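Local structure of putative methyltransferase (7DMB) at residues Val364-Glu369 / Tyr374-Leu379. The protein probably transfers a methyl group from S-adenosyl-L-methionine as a trans-acting methyltransferase of calbistrin biosynthesis, and binds S-adenosyl-L-homocysteine. Residues are numbered along the deposited sequence; the frame is centred on the assembly and turned at random.
Sequences VGLDSE and YNANML
Asp-367 meets the start of the returning strand with both carboxylate oxygens, taking up two consecutive backbone N-H groups. Asp-367 OD1 accepts from Tyr-374 N at 2.8 Å through its syn lone pair; Asp-367 OD2 accepts from Asn-375 N at 2.9 Å from well above the carboxylate plane. CB of Asp-367 already points at segment 374-379, and chi1 of 71° sets CG between the backbone N and the carbonyl carbon, which brings both oxygens to these N-H groups. A water donates to Asp-367 OD2 and accepts from Asn-375 ND2, while Asn-375 OD1 bonds to Asn-283.

The backbone ladder is that of an antiparallel hairpin. Gly-365 and Asn-377 form the hydrogen-bonded pair, with Gly-365 N to Asn-377 O at 3.0 Å. Gly-365 O is gripped twice by Asn-377: its N comes from one face of the carbonyl, its ND2, at 3.1 Å, from the other. Gln-311 and Ser-184 hold the same side-chain amide from outside.

On the face of the sheet away from the Asn-377 side chain, Leu-366 CD2 rests on Ala-376 CB at 3.8 Å, and Val-364 CG1 lies alongside Met-378 CG at 3.9 Å.

This hairpin, 358-366 with 375-382, forms the antiparallel edge of the seven-stranded Rossmann-like methyltransferase sheet; the side chain of Asn-375 lies about 9 Å from the bound S-adenosyl-L-homocysteine. Beyond the last backbone bond, Asp-367 N to Asn-375 O, a side chain supplies the next acceptors, and its three donors would favour the charged carboxylate.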
ATOM      1  N   VAL A 364     -12.321   8.013   7.580  1.00 15.04           N
ATOM      2  CA  VAL A 364     -11.773   6.758   7.061  1.00 16.46           C
ATOM      3  C   VAL A 364     -12.780   6.143   6.103  1.00 14.79           C
ATOM      4  O   VAL A 364     -13.972   6.052   6.414  1.00 16.19           O
ATOM      5  CB  VAL A 364     -11.414   5.733   8.155  1.00 15.10           C
ATOM      6  CG1 VAL A 364     -10.625   4.597   7.534  1.00 13.05           C
ATOM      7  CG2 VAL A 364     -10.600   6.353   9.230  1.00 14.46           C
ATOM      8  N   GLY A 365     -12.296   5.722   4.941  1.00 13.08           N
ATOM      9  CA  GLY A 365     -13.071   4.909   4.028  1.00 17.99           C
ATOM     10  C   GLY A 365     -12.280   3.695   3.577  1.00 21.26           C
ATOM     11  O   GLY A 365     -11.115   3.812   3.180  1.00 22.48           O
ATOM     12  N   LEU A 366     -12.895   2.525   3.623  1.00 15.03           N
ATOM     13  CA  LEU A 366     -12.207   1.313   3.223  1.00 17.48           C
ATOM     14  C   LEU A 366     -12.407   1.074   1.729  1.00 16.70           C
ATOM     15  O   LEU A 366     -13.367   1.548   1.123  1.00 19.66           O
ATOM     16  CB  LEU A 366     -12.704   0.115   4.038  1.00 16.23           C
ATOM     17  CG  LEU A 366     -12.668   0.254   5.566  1.00 16.35           C
ATOM     18  CD1 LEU A 366     -13.170  -1.018   6.240  1.00 19.44           C
ATOM     19  CD2 LEU A 366     -11.275   0.627   6.093  1.00 16.40           C
ATOM     20  N   ASP A 367     -11.475   0.345   1.133  1.00 17.05           N
ATOM     21  CA  ASP A 367     -11.551   0.047  -0.289  1.00 15.75           C
ATOM     22  C   ASP A 367     -12.474  -1.138  -0.604  1.00 17.15           C
ATOM     23  O   ASP A 367     -12.499  -1.608  -1.748  1.00 17.66           O
ATOM     24  CB  ASP A 367     -10.141  -0.191  -0.837  1.00 12.47           C
ATOM     25  CG  ASP A 367      -9.516  -1.504  -0.367  1.00 15.37           C
ATOM     26  OD1 ASP A 367     -10.134  -2.278   0.422  1.00 13.03           O
ATOM     27  OD2 ASP A 367      -8.369  -1.756  -0.811  1.00 15.72           O
ATOM     28  N   SER A 368     -13.212  -1.620   0.391  1.00 18.25           N
ATOM     29  CA  SER A 368     -14.170  -2.714   0.285  1.00 19.12           C
ATOM     30  C   SER A 368     -14.996  -2.729   1.560  1.00 20.28           C
ATOM     31  O   SER A 368     -14.549  -2.246   2.600  1.00 19.16           O
ATOM     32  CB  SER A 368     -13.482  -4.071   0.101  1.00 18.46           C
ATOM     33  OG  SER A 368     -14.436  -5.043  -0.285  1.00 24.29           O
ATOM     34  N   GLU A 369     -16.192  -3.305   1.477  1.00 23.40           N
ATOM     35  CA  GLU A 369     -16.981  -3.529   2.687  1.00 28.31           C
ATOM     36  C   GLU A 369     -16.258  -4.529   3.587  1.00 23.94           C
ATOM     37  O   GLU A 369     -15.785  -5.565   3.098  1.00 23.87           O
ATOM     38  CB  GLU A 369     -18.383  -4.051   2.363  1.00 26.99           C
ATOM     39  CG  GLU A 369     -19.045  -3.437   1.146  1.00 32.08           C
ATOM     40  CD  GLU A 369     -18.682  -4.172  -0.139  1.00 42.77           C
ATOM     41  OE1 GLU A 369     -17.839  -3.654  -0.919  1.00 36.96           O
ATOM     42  OE2 GLU A 369     -19.225  -5.281  -0.358  1.00 46.88           O
ATOM     43  N   TYR A 374      -8.559  -4.295   1.619  1.00 14.40           N
ATOM     44  CA  TYR A 374      -7.102  -4.240   1.634  1.00 14.70           C
ATOM     45  C   TYR A 374      -6.579  -2.943   2.241  1.00 14.92           C
ATOM     46  O   TYR A 374      -5.914  -2.986   3.284  1.00 17.55           O
ATOM     47  CB  TYR A 374      -6.546  -4.480   0.215  1.00 14.42           C
ATOM     48  CG  TYR A 374      -6.271  -5.962  -0.022  1.00 13.74           C
ATOM     49  CD1 TYR A 374      -5.019  -6.514   0.259  1.00 12.73           C
ATOM     50  CD2 TYR A 374      -7.276  -6.820  -0.481  1.00 15.14           C
ATOM     51  CE1 TYR A 374      -4.762  -7.872   0.057  1.00 13.77           C
ATOM     52  CE2 TYR A 374      -7.031  -8.189  -0.670  1.00 17.68           C
ATOM     53  CZ  TYR A 374      -5.772  -8.705  -0.402  1.00 13.80           C
ATOM     54  OH  TYR A 374      -5.509 -10.047  -0.589  1.00 16.05           O
ATOM     55  N   ASN A 375      -6.919  -1.789   1.658  1.00 14.76           N
ATOM     56  CA  ASN A 375      -6.453  -0.481   2.105  1.00 13.11           C
ATOM     57  C   ASN A 375      -7.504   0.239   2.955  1.00 12.71           C
ATOM     58  O   ASN A 375      -8.687   0.286   2.598  1.00 12.47           O
ATOM     59  CB  ASN A 375      -6.126   0.404   0.902  1.00 10.44           C
ATOM     60  CG  ASN A 375      -4.714   0.245   0.410  1.00 12.45           C
ATOM     61  OD1 ASN A 375      -3.785   0.113   1.189  1.00 13.97           O
ATOM     62  ND2 ASN A 375      -4.537   0.302  -0.903  1.00 14.85           N
ATOM     63  N   ALA A 376      -7.056   0.851   4.053  1.00 12.29           N
ATOM     64  CA  ALA A 376      -7.815   1.915   4.711  1.00 16.96           C
ATOM     65  C   ALA A 376      -7.328   3.283   4.210  1.00 11.31           C
ATOM     66  O   ALA A 376      -6.130   3.578   4.260  1.00 10.03           O
ATOM     67  CB  ALA A 376      -7.684   1.827   6.233  1.00  8.38           C
ATOM     68  N   ASN A 377      -8.261   4.106   3.722  1.00 14.55           N
ATOM     69  CA  ASN A 377      -7.972   5.470   3.256  1.00 12.76           C
ATOM     70  C   ASN A 377      -8.275   6.422   4.406  1.00 12.66           C
ATOM     71  O   ASN A 377      -9.445   6.698   4.693  1.00 12.01           O
ATOM     72  CB  ASN A 377      -8.803   5.838   2.022  1.00 11.56           C
ATOM     73  CG  ASN A 377      -8.507   4.941   0.813  1.00 18.65           C
ATOM     74  OD1 ASN A 377      -7.490   5.106   0.125  1.00 16.06           O
ATOM     75  ND2 ASN A 377      -9.396   3.975   0.564  1.00 18.61           N
ATOM     76  N   MET A 378      -7.225   6.927   5.057  1.00 12.92           N
ATOM     77  CA  MET A 378      -7.348   7.683   6.302  1.00 12.58           C
ATOM     78  C   MET A 378      -6.969   9.145   6.091  1.00 13.25           C
ATOM     79  O   MET A 378      -5.920   9.446   5.505  1.00 12.50           O
ATOM     80  CB  MET A 378      -6.465   7.077   7.391  1.00  8.52           C
ATOM     81  CG  MET A 378      -6.860   5.673   7.800  1.00 12.76           C
ATOM     82  SD  MET A 378      -5.611   4.855   8.806  1.00 12.46           S
ATOM     83  CE  MET A 378      -4.487   4.261   7.547  1.00  8.67           C
ATOM     84  N   LEU A 379      -7.803  10.048   6.593  1.00 11.23           N
ATOM     85  CA  LEU A 379      -7.497  11.475   6.607  1.00 14.05           C
ATOM     86  C   LEU A 379      -7.341  11.921   8.056  1.00 14.62           C
ATOM     87  O   LEU A 379      -8.169  11.590   8.909  1.00 18.05           O
ATOM     88  CB  LEU A 379      -8.588  12.277   5.890  1.00 14.96           C
ATOM     89  CG  LEU A 379      -8.298  13.753   5.589  1.00 19.48           C
ATOM     90  CD1 LEU A 379      -7.045  13.934   4.723  1.00 11.62           C
ATOM     91  CD2 LEU A 379      -9.502  14.406   4.909  1.00 18.95           C
TER
HETATM   92  O   HOH W   1      -7.284   0.196  -2.294  1.00 12.86           O